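Local atomic coordinates of hypothetical protein Atu2684 (Agrobacterium tumefaciens, PDB entry 2AXO), a protein that is of unknown function but belongs to the DUF1223 family and carries a thioredoxin-like domain with a disulfide, consistent with a redox-related role. Residues A[65-79]-A[197-209]. Sequence-based numbering, arbitrary orientation.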
ATOM      1  N   ARG A  65      10.553 -16.045  13.676  1.00 13.59           N
ATOM      2  CA  ARG A  65      10.268 -16.896  14.820  1.00 14.52           C
ATOM      3  C   ARG A  65      11.560 -17.423  15.438  1.00 13.55           C
ATOM      4  O   ARG A  65      11.690 -17.488  16.663  1.00 13.22           O
ATOM      5  CB  ARG A  65       9.363 -18.053  14.394  1.00 16.37           C
ATOM      6  CG  ARG A  65       8.939 -18.965  15.530  1.00 22.83           C
ATOM      7  CD  ARG A  65       7.871 -19.943  15.063  1.00 28.45           C
ATOM      8  NE  ARG A  65       8.249 -20.576  13.802  1.00 33.38           N
ATOM      9  CZ  ARG A  65       7.534 -21.511  13.185  1.00 36.97           C
ATOM     10  NH1 ARG A  65       6.387 -21.933  13.710  1.00 38.82           N
ATOM     11  NH2 ARG A  65       7.969 -22.024  12.041  1.00 37.12           N
ATOM     12  N   LYS A  66      12.518 -17.784  14.581  1.00 11.58           N
ATOM     13  CA  LYS A  66      13.810 -18.307  15.031  1.00 11.22           C
ATOM     14  C   LYS A  66      14.645 -17.249  15.751  1.00  9.92           C
ATOM     15  O   LYS A  66      15.306 -17.542  16.744  1.00  9.81           O
ATOM     16  CB  LYS A  66      14.591 -18.878  13.838  1.00 11.20           C
ATOM     17  CG  LYS A  66      13.975 -20.170  13.302  1.00 15.68           C
ATOM     18  CD  LYS A  66      14.836 -20.872  12.259  1.00 19.25           C
ATOM     19  CE  LYS A  66      14.915 -20.088  10.965  1.00 21.96           C
ATOM     20  NZ  LYS A  66      15.445 -20.925   9.840  1.00 20.19           N
HETATM   21  N   MSE A  67      14.608 -16.021  15.241  1.00 10.42           N
HETATM   22  CA  MSE A  67      15.340 -14.935  15.859  1.00 11.49           C
HETATM   23  C   MSE A  67      14.699 -14.563  17.196  1.00 11.27           C
HETATM   24  O   MSE A  67      15.396 -14.279  18.169  1.00  9.05           O
HETATM   25  CB  MSE A  67      15.379 -13.736  14.912  1.00 15.18           C
HETATM   26  CG  MSE A  67      16.170 -14.000  13.631  1.00 19.25           C
HETATM   27 SE   MSE A  67      16.256 -12.424  12.495  1.00 29.39          SE
HETATM   28  CE  MSE A  67      14.495 -12.530  11.745  1.00 23.94           C
ATOM     29  N   ILE A  68      13.368 -14.570  17.247  1.00 10.21           N
ATOM     30  CA  ILE A  68      12.646 -14.262  18.482  1.00 10.74           C
ATOM     31  C   ILE A  68      12.944 -15.353  19.512  1.00 10.29           C
ATOM     32  O   ILE A  68      13.095 -15.073  20.704  1.00  9.52           O
ATOM     33  CB  ILE A  68      11.106 -14.199  18.238  1.00  9.29           C
ATOM     34  CG1 ILE A  68      10.752 -12.906  17.490  1.00  9.71           C
ATOM     35  CG2 ILE A  68      10.346 -14.252  19.569  1.00 11.16           C
ATOM     36  CD1 ILE A  68       9.309 -12.836  17.051  1.00 10.95           C
ATOM     37  N   GLN A  69      13.027 -16.600  19.055  1.00  9.56           N
ATOM     38  CA  GLN A  69      13.318 -17.701  19.964  1.00  9.56           C
ATOM     39  C   GLN A  69      14.715 -17.530  20.548  1.00  9.56           C
ATOM     40  O   GLN A  69      14.939 -17.793  21.727  1.00 11.20           O
ATOM     41  CB  GLN A  69      13.221 -19.054  19.245  1.00 11.29           C
ATOM     42  CG  GLN A  69      13.493 -20.238  20.174  1.00 12.87           C
ATOM     43  CD  GLN A  69      13.234 -21.578  19.510  1.00 13.19           C
ATOM     44  OE1 GLN A  69      12.135 -21.836  19.024  1.00 13.35           O
ATOM     45  NE2 GLN A  69      14.246 -22.438  19.493  1.00 10.36           N
ATOM     46  N   LYS A  70      15.657 -17.078  19.725  1.00 11.87           N
ATOM     47  CA  LYS A  70      17.016 -16.878  20.209  1.00 13.02           C
ATOM     48  C   LYS A  70      17.085 -15.689  21.165  1.00 13.98           C
ATOM     49  O   LYS A  70      17.949 -15.634  22.043  1.00 12.80           O
ATOM     50  CB  LYS A  70      17.984 -16.666  19.048  1.00 12.81           C
ATOM     51  CG  LYS A  70      19.428 -16.590  19.511  1.00 18.02           C
ATOM     52  CD  LYS A  70      20.393 -16.943  18.407  1.00 23.35           C
ATOM     53  CE  LYS A  70      20.329 -18.424  18.074  1.00 23.28           C
ATOM     54  NZ  LYS A  70      21.216 -18.734  16.916  1.00 31.27           N
ATOM     55  N   GLY A  71      16.176 -14.737  20.977  1.00 13.98           N
ATOM     56  CA  GLY A  71      16.113 -13.570  21.839  1.00 14.24           C
ATOM     57  C   GLY A  71      17.253 -12.568  21.746  1.00 13.20           C
ATOM     58  O   GLY A  71      17.412 -11.753  22.653  1.00 14.54           O
ATOM     59  N   ASP A  72      18.042 -12.603  20.673  1.00 12.17           N
ATOM     60  CA  ASP A  72      19.146 -11.658  20.565  1.00 12.50           C
ATOM     61  C   ASP A  72      18.802 -10.414  19.755  1.00 11.63           C
ATOM     62  O   ASP A  72      19.657  -9.568  19.504  1.00 11.68           O
ATOM     63  CB  ASP A  72      20.425 -12.337  20.028  1.00 12.27           C
ATOM     64  CG  ASP A  72      20.254 -12.969  18.654  1.00 14.43           C
ATOM     65  OD1 ASP A  72      19.129 -13.001  18.117  1.00 10.88           O
ATOM     66  OD2 ASP A  72      21.278 -13.450  18.113  1.00 15.20           O
ATOM     67  N   VAL A  73      17.539 -10.307  19.358  1.00 10.92           N
ATOM     68  CA  VAL A  73      17.064  -9.137  18.629  1.00 10.39           C
ATOM     69  C   VAL A  73      15.656  -8.836  19.108  1.00  8.32           C
ATOM     70  O   VAL A  73      15.005  -9.684  19.731  1.00 10.31           O
ATOM     71  CB  VAL A  73      17.020  -9.363  17.091  1.00 11.74           C
ATOM     72  CG1 VAL A  73      18.378  -9.830  16.595  1.00 11.10           C
ATOM     73  CG2 VAL A  73      15.941 -10.371  16.726  1.00 13.56           C
ATOM     74  N   VAL A  74      15.209  -7.617  18.842  1.00  7.45           N
ATOM     75  CA  VAL A  74      13.858  -7.196  19.185  1.00  8.66           C
ATOM     76  C   VAL A  74      13.118  -7.456  17.883  1.00  7.62           C
ATOM     77  O   VAL A  74      13.322  -6.743  16.898  1.00 10.77           O
ATOM     78  CB  VAL A  74      13.801  -5.688  19.523  1.00  8.83           C
ATOM     79  CG1 VAL A  74      12.354  -5.212  19.537  1.00 10.31           C
ATOM     80  CG2 VAL A  74      14.451  -5.436  20.885  1.00  9.87           C
ATOM     81  N   GLY A  75      12.288  -8.493  17.871  1.00  8.46           N
ATOM     82  CA  GLY A  75      11.565  -8.851  16.667  1.00  7.95           C
ATOM     83  C   GLY A  75      10.093  -8.517  16.698  1.00  8.97           C
ATOM     84  O   GLY A  75       9.400  -8.768  17.681  1.00  8.46           O
ATOM     85  N   LEU A  76       9.617  -7.949  15.596  1.00  8.43           N
ATOM     86  CA  LEU A  76       8.223  -7.559  15.470  1.00  7.69           C
ATOM     87  C   LEU A  76       7.668  -7.951  14.118  1.00  7.98           C
ATOM     88  O   LEU A  76       8.362  -7.871  13.105  1.00  8.66           O
ATOM     89  CB  LEU A  76       8.093  -6.049  15.621  1.00  6.94           C
ATOM     90  CG  LEU A  76       8.493  -5.489  16.984  1.00  8.62           C
ATOM     91  CD1 LEU A  76       8.666  -3.993  16.870  1.00  8.62           C
ATOM     92  CD2 LEU A  76       7.430  -5.839  18.022  1.00  9.12           C
ATOM     93  N   SER A  77       6.409  -8.363  14.106  1.00  7.33           N
ATOM     94  CA  SER A  77       5.745  -8.732  12.870  1.00 10.55           C
ATOM     95  C   SER A  77       4.561  -7.791  12.642  1.00 10.42           C
ATOM     96  O   SER A  77       3.676  -7.678  13.492  1.00 10.64           O
ATOM     97  CB  SER A  77       5.247 -10.173  12.943  1.00 12.46           C
ATOM     98  OG  SER A  77       4.543 -10.506  11.764  1.00 21.00           O
ATOM     99  N   TYR A  78       4.567  -7.101  11.504  1.00  8.84           N
ATOM    100  CA  TYR A  78       3.486  -6.187  11.148  1.00 10.34           C
ATOM    101  C   TYR A  78       2.699  -6.744   9.967  1.00 12.03           C
ATOM    102  O   TYR A  78       3.174  -6.707   8.832  1.00 12.94           O
ATOM    103  CB  TYR A  78       4.017  -4.812  10.734  1.00 10.61           C
ATOM    104  CG  TYR A  78       4.738  -4.043  11.814  1.00  9.09           C
ATOM    105  CD1 TYR A  78       6.087  -4.270  12.074  1.00 11.20           C
ATOM    106  CD2 TYR A  78       4.077  -3.067  12.561  1.00 11.45           C
ATOM    107  CE1 TYR A  78       6.762  -3.544  13.051  1.00 10.91           C
ATOM    108  CE2 TYR A  78       4.741  -2.336  13.542  1.00 10.16           C
ATOM    109  CZ  TYR A  78       6.082  -2.579  13.780  1.00  9.97           C
ATOM    110  OH  TYR A  78       6.747  -1.868  14.749  1.00 11.69           O
ATOM    111  N   HIS A  79       1.499  -7.248  10.221  1.00 12.57           N
ATOM    112  CA  HIS A  79       0.682  -7.781   9.138  1.00 13.14           C
ATOM    113  C   HIS A  79       0.071  -6.637   8.338  1.00 13.48           C
ATOM    114  O   HIS A  79      -0.645  -5.800   8.889  1.00 13.39           O
ATOM    115  CB  HIS A  79      -0.423  -8.681   9.693  1.00 13.49           C
ATOM    116  CG  HIS A  79       0.070 -10.007  10.186  1.00 14.99           C
ATOM    117  ND1 HIS A  79       0.883 -10.137  11.290  1.00 17.72           N
ATOM    118  CD2 HIS A  79      -0.132 -11.262   9.717  1.00 13.97           C
ATOM    119  CE1 HIS A  79       1.159 -11.416  11.483  1.00 15.25           C
ATOM    120  NE2 HIS A  79       0.556 -12.118  10.542  1.00 19.28           N
HETATM  121  N   MSE A 197      -2.118 -21.965  11.210  1.00 34.28           N
HETATM  122  CA  MSE A 197      -0.775 -21.403  11.140  1.00 35.13           C
HETATM  123  C   MSE A 197      -0.540 -20.509  12.350  1.00 32.89           C
HETATM  124  O   MSE A 197      -1.477 -19.921  12.894  1.00 32.03           O
HETATM  125  CB  MSE A 197      -0.586 -20.593   9.852  1.00 39.64           C
HETATM  126  CG  MSE A 197      -0.407 -21.445   8.604  1.00 47.24           C
HETATM  127 SE   MSE A 197       0.099 -20.436   7.025  1.00 59.80          SE
HETATM  128  CE  MSE A 197       2.004 -20.310   7.337  1.00 54.46           C
ATOM    129  N   SER A 198       0.715 -20.413  12.769  1.00 29.93           N
ATOM    130  CA  SER A 198       1.067 -19.601  13.924  1.00 27.85           C
ATOM    131  C   SER A 198       1.960 -18.421  13.563  1.00 23.92           C
ATOM    132  O   SER A 198       2.905 -18.558  12.789  1.00 23.70           O
ATOM    133  CB  SER A 198       1.763 -20.470  14.972  1.00 28.44           C
ATOM    134  OG  SER A 198       2.316 -19.674  16.004  1.00 31.70           O
ATOM    135  N   TYR A 199       1.644 -17.261  14.130  1.00 19.81           N
ATOM    136  CA  TYR A 199       2.412 -16.042  13.907  1.00 15.48           C
ATOM    137  C   TYR A 199       2.874 -15.524  15.258  1.00 14.98           C
ATOM    138  O   TYR A 199       2.160 -15.654  16.247  1.00 13.01           O
ATOM    139  CB  TYR A 199       1.549 -14.992  13.206  1.00 14.90           C
ATOM    140  CG  TYR A 199       1.257 -15.336  11.768  1.00 17.15           C
ATOM    141  CD1 TYR A 199       2.197 -15.090  10.768  1.00 15.85           C
ATOM    142  CD2 TYR A 199       0.051 -15.936  11.406  1.00 16.06           C
ATOM    143  CE1 TYR A 199       1.940 -15.433   9.444  1.00 16.82           C
ATOM    144  CE2 TYR A 199      -0.213 -16.284  10.085  1.00 16.87           C
ATOM    145  CZ  TYR A 199       0.733 -16.029   9.114  1.00 16.81           C
ATOM    146  OH  TYR A 199       0.471 -16.361   7.808  1.00 18.22           O
ATOM    147  N   TRP A 200       4.068 -14.939  15.293  1.00 14.13           N
ATOM    148  CA  TRP A 200       4.630 -14.433  16.541  1.00 12.52           C
ATOM    149  C   TRP A 200       4.897 -12.938  16.518  1.00 11.68           C
ATOM    150  O   TRP A 200       5.274 -12.382  15.489  1.00 11.36           O
ATOM    151  CB  TRP A 200       5.934 -15.171  16.866  1.00 13.00           C
ATOM    152  CG  TRP A 200       5.728 -16.626  17.179  1.00 15.10           C
ATOM    153  CD1 TRP A 200       5.443 -17.627  16.295  1.00 15.59           C
ATOM    154  CD2 TRP A 200       5.721 -17.221  18.478  1.00 14.22           C
ATOM    155  NE1 TRP A 200       5.255 -18.811  16.967  1.00 16.28           N
ATOM    156  CE2 TRP A 200       5.421 -18.590  18.309  1.00 15.81           C
ATOM    157  CE3 TRP A 200       5.940 -16.731  19.773  1.00 14.05           C
ATOM    158  CZ2 TRP A 200       5.325 -19.475  19.388  1.00 15.72           C
ATOM    159  CZ3 TRP A 200       5.847 -17.610  20.845  1.00 15.22           C
ATOM    160  CH2 TRP A 200       5.543 -18.969  20.643  1.00 14.28           C
ATOM    161  N   HIS A 201       4.699 -12.306  17.673  1.00  8.12           N
ATOM    162  CA  HIS A 201       4.909 -10.876  17.855  1.00  9.27           C
ATOM    163  C   HIS A 201       4.171 -10.005  16.835  1.00  9.25           C
ATOM    164  O   HIS A 201       4.706  -9.017  16.338  1.00  7.74           O
ATOM    165  CB  HIS A 201       6.417 -10.571  17.869  1.00  7.03           C
ATOM    166  CG  HIS A 201       7.121 -11.085  19.090  1.00 10.11           C
ATOM    167  ND1 HIS A 201       8.339 -10.598  19.515  1.00  7.99           N
ATOM    168  CD2 HIS A 201       6.758 -12.028  19.995  1.00  8.84           C
ATOM    169  CE1 HIS A 201       8.691 -11.211  20.632  1.00  6.87           C
ATOM    170  NE2 HIS A 201       7.751 -12.083  20.945  1.00  7.84           N
ATOM    171  N   SER A 202       2.928 -10.389  16.550  1.00  9.52           N
ATOM    172  CA  SER A 202       2.064  -9.673  15.619  1.00  9.62           C
ATOM    173  C   SER A 202       1.582  -8.372  16.260  1.00  9.33           C
ATOM    174  O   SER A 202       0.793  -8.380  17.210  1.00  8.04           O
ATOM    175  CB  SER A 202       0.859 -10.540  15.234  1.00 10.67           C
ATOM    176  OG  SER A 202       1.263 -11.700  14.532  1.00 14.12           O
ATOM    177  N   VAL A 203       2.071  -7.254  15.731  1.00  6.49           N
ATOM    178  CA  VAL A 203       1.722  -5.934  16.243  1.00  8.26           C
ATOM    179  C   VAL A 203       0.287  -5.529  15.901  1.00  8.82           C
ATOM    180  O   VAL A 203      -0.127  -5.606  14.746  1.00  8.57           O
ATOM    181  CB  VAL A 203       2.701  -4.881  15.684  1.00  9.79           C
ATOM    182  CG1 VAL A 203       2.326  -3.488  16.170  1.00  7.94           C
ATOM    183  CG2 VAL A 203       4.125  -5.226  16.115  1.00  9.14           C
ATOM    184  N   TYR A 204      -0.464  -5.099  16.910  1.00  7.31           N
ATOM    185  CA  TYR A 204      -1.843  -4.678  16.686  1.00  9.22           C
ATOM    186  C   TYR A 204      -2.086  -3.215  17.028  1.00  9.66           C
ATOM    187  O   TYR A 204      -3.180  -2.694  16.808  1.00  9.25           O
ATOM    188  CB  TYR A 204      -2.816  -5.551  17.478  1.00 10.39           C
ATOM    189  CG  TYR A 204      -2.647  -5.483  18.974  1.00  9.63           C
ATOM    190  CD1 TYR A 204      -1.837  -6.398  19.645  1.00  9.71           C
ATOM    191  CD2 TYR A 204      -3.317  -4.519  19.723  1.00 10.95           C
ATOM    192  CE1 TYR A 204      -1.704  -6.361  21.029  1.00 10.65           C
ATOM    193  CE2 TYR A 204      -3.189  -4.469  21.106  1.00  7.50           C
ATOM    194  CZ  TYR A 204      -2.385  -5.395  21.754  1.00  9.62           C
ATOM    195  OH  TYR A 204      -2.280  -5.361  23.124  1.00 10.60           O
ATOM    196  N   ASP A 205      -1.076  -2.556  17.588  1.00  8.86           N
ATOM    197  CA  ASP A 205      -1.187  -1.141  17.918  1.00 11.03           C
ATOM    198  C   ASP A 205       0.187  -0.550  18.177  1.00 10.85           C
ATOM    199  O   ASP A 205       1.040  -1.180  18.796  1.00  9.95           O
ATOM    200  CB  ASP A 205      -2.088  -0.917  19.140  1.00 10.57           C
ATOM    201  CG  ASP A 205      -2.369   0.558  19.387  1.00 16.43           C
ATOM    202  OD1 ASP A 205      -2.637   1.282  18.402  1.00 16.42           O
ATOM    203  OD2 ASP A 205      -2.329   1.000  20.559  1.00 17.11           O
ATOM    204  N   VAL A 206       0.389   0.667  17.681  1.00 12.24           N
ATOM    205  CA  VAL A 206       1.655   1.376  17.838  1.00 12.21           C
ATOM    206  C   VAL A 206       1.333   2.792  18.304  1.00 13.74           C
ATOM    207  O   VAL A 206       0.457   3.444  17.738  1.00 13.31           O
ATOM    208  CB  VAL A 206       2.415   1.473  16.488  1.00 13.22           C
ATOM    209  CG1 VAL A 206       3.723   2.223  16.681  1.00 12.11           C
ATOM    210  CG2 VAL A 206       2.667   0.080  15.920  1.00 13.48           C
ATOM    211  N   GLN A 207       2.025   3.270  19.332  1.00 13.87           N
ATOM    212  CA  GLN A 207       1.778   4.618  19.830  1.00 14.71           C
ATOM    213  C   GLN A 207       3.031   5.264  20.395  1.00 14.70           C
ATOM    214  O   GLN A 207       3.922   4.589  20.921  1.00 13.59           O
ATOM    215  CB  GLN A 207       0.686   4.607  20.904  1.00 17.94           C
ATOM    216  CG  GLN A 207       1.002   3.738  22.103  1.00 22.65           C
ATOM    217  CD  GLN A 207      -0.132   3.705  23.113  1.00 24.67           C
ATOM    218  OE1 GLN A 207      -1.299   3.552  22.748  1.00 27.31           O
ATOM    219  NE2 GLN A 207       0.208   3.825  24.388  1.00 23.35           N
ATOM    220  N   THR A 208       3.091   6.582  20.269  1.00 13.06           N
ATOM    221  CA  THR A 208       4.212   7.354  20.774  1.00 13.87           C
ATOM    222  C   THR A 208       3.822   7.818  22.166  1.00 14.47           C
ATOM    223  O   THR A 208       2.805   8.486  22.338  1.00 15.55           O
ATOM    224  CB  THR A 208       4.484   8.561  19.875  1.00 14.76           C
ATOM    225  OG1 THR A 208       4.801   8.100  18.556  1.00 14.50           O
ATOM    226  CG2 THR A 208       5.643   9.379  20.416  1.00 15.74           C
ATOM    227  N   VAL A 209       4.633   7.467  23.156  1.00 12.62           N
ATOM    228  CA  VAL A 209       4.324   7.803  24.538  1.00 13.46           C
ATOM    229  C   VAL A 209       5.110   8.975  25.117  1.00 12.29           C
ATOM    230  O   VAL A 209       4.897   9.374  26.263  1.00 13.38           O
ATOM    231  CB  VAL A 209       4.516   6.554  25.416  1.00 14.24           C
ATOM    232  CG1 VAL A 209       4.150   6.845  26.854  1.00 19.09           C
ATOM    233  CG2 VAL A 209       3.653   5.424  24.874  1.00 13.45           C
TER
HETATM  234  O   HOH W   1       0.199  -7.614  12.841  1.00 13.77           O
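H201 sits at the corner of its strand and sets its ring against I68, with its edge toward G75. ND1 gives its proton to G75 O at 2.8 Å, the acceptor lying in the ring plane, while I68 CD1 presses on one ring face, 3.5 Å from H201 CG. The far nitrogen, NE2, bonds to R181, which leaves the buried imidazole pinned at both nitrogens. Beside it the backbones pair briefly: S77 N donates to H201 O (2.9 Å), from above the carbonyl plane, and V203 N reaches S77 O (2.8 Å) almost straight. S77 with S202 forms a single bridge, consistent with the 66° between the strand directions. Strand 74-79 is an edge of the four-stranded mixed sheet of the thioredoxin-like domain, with 45-50 as its inner neighbour; strand 196-212 borders a separate antiparallel sheet, so this crossing joins the two. Further along, V203 lays CG2 over the Y78 ring, 4.0 Å from its centroid, and a water carries the pairing on from V203 O to H79 N. H79 and Y199 make a T-shaped (edge-to-face) pair, H79 NE2 lying 3.4 Å from Y199 CD1 with the planes at 81°. In contrast to this buried core, the contact opens to solvent at R65 and W200, where R65 CG lies over the five-membered indole ring as a CH-pi contact, with R65 CD 3.4 Å from W200 NE1.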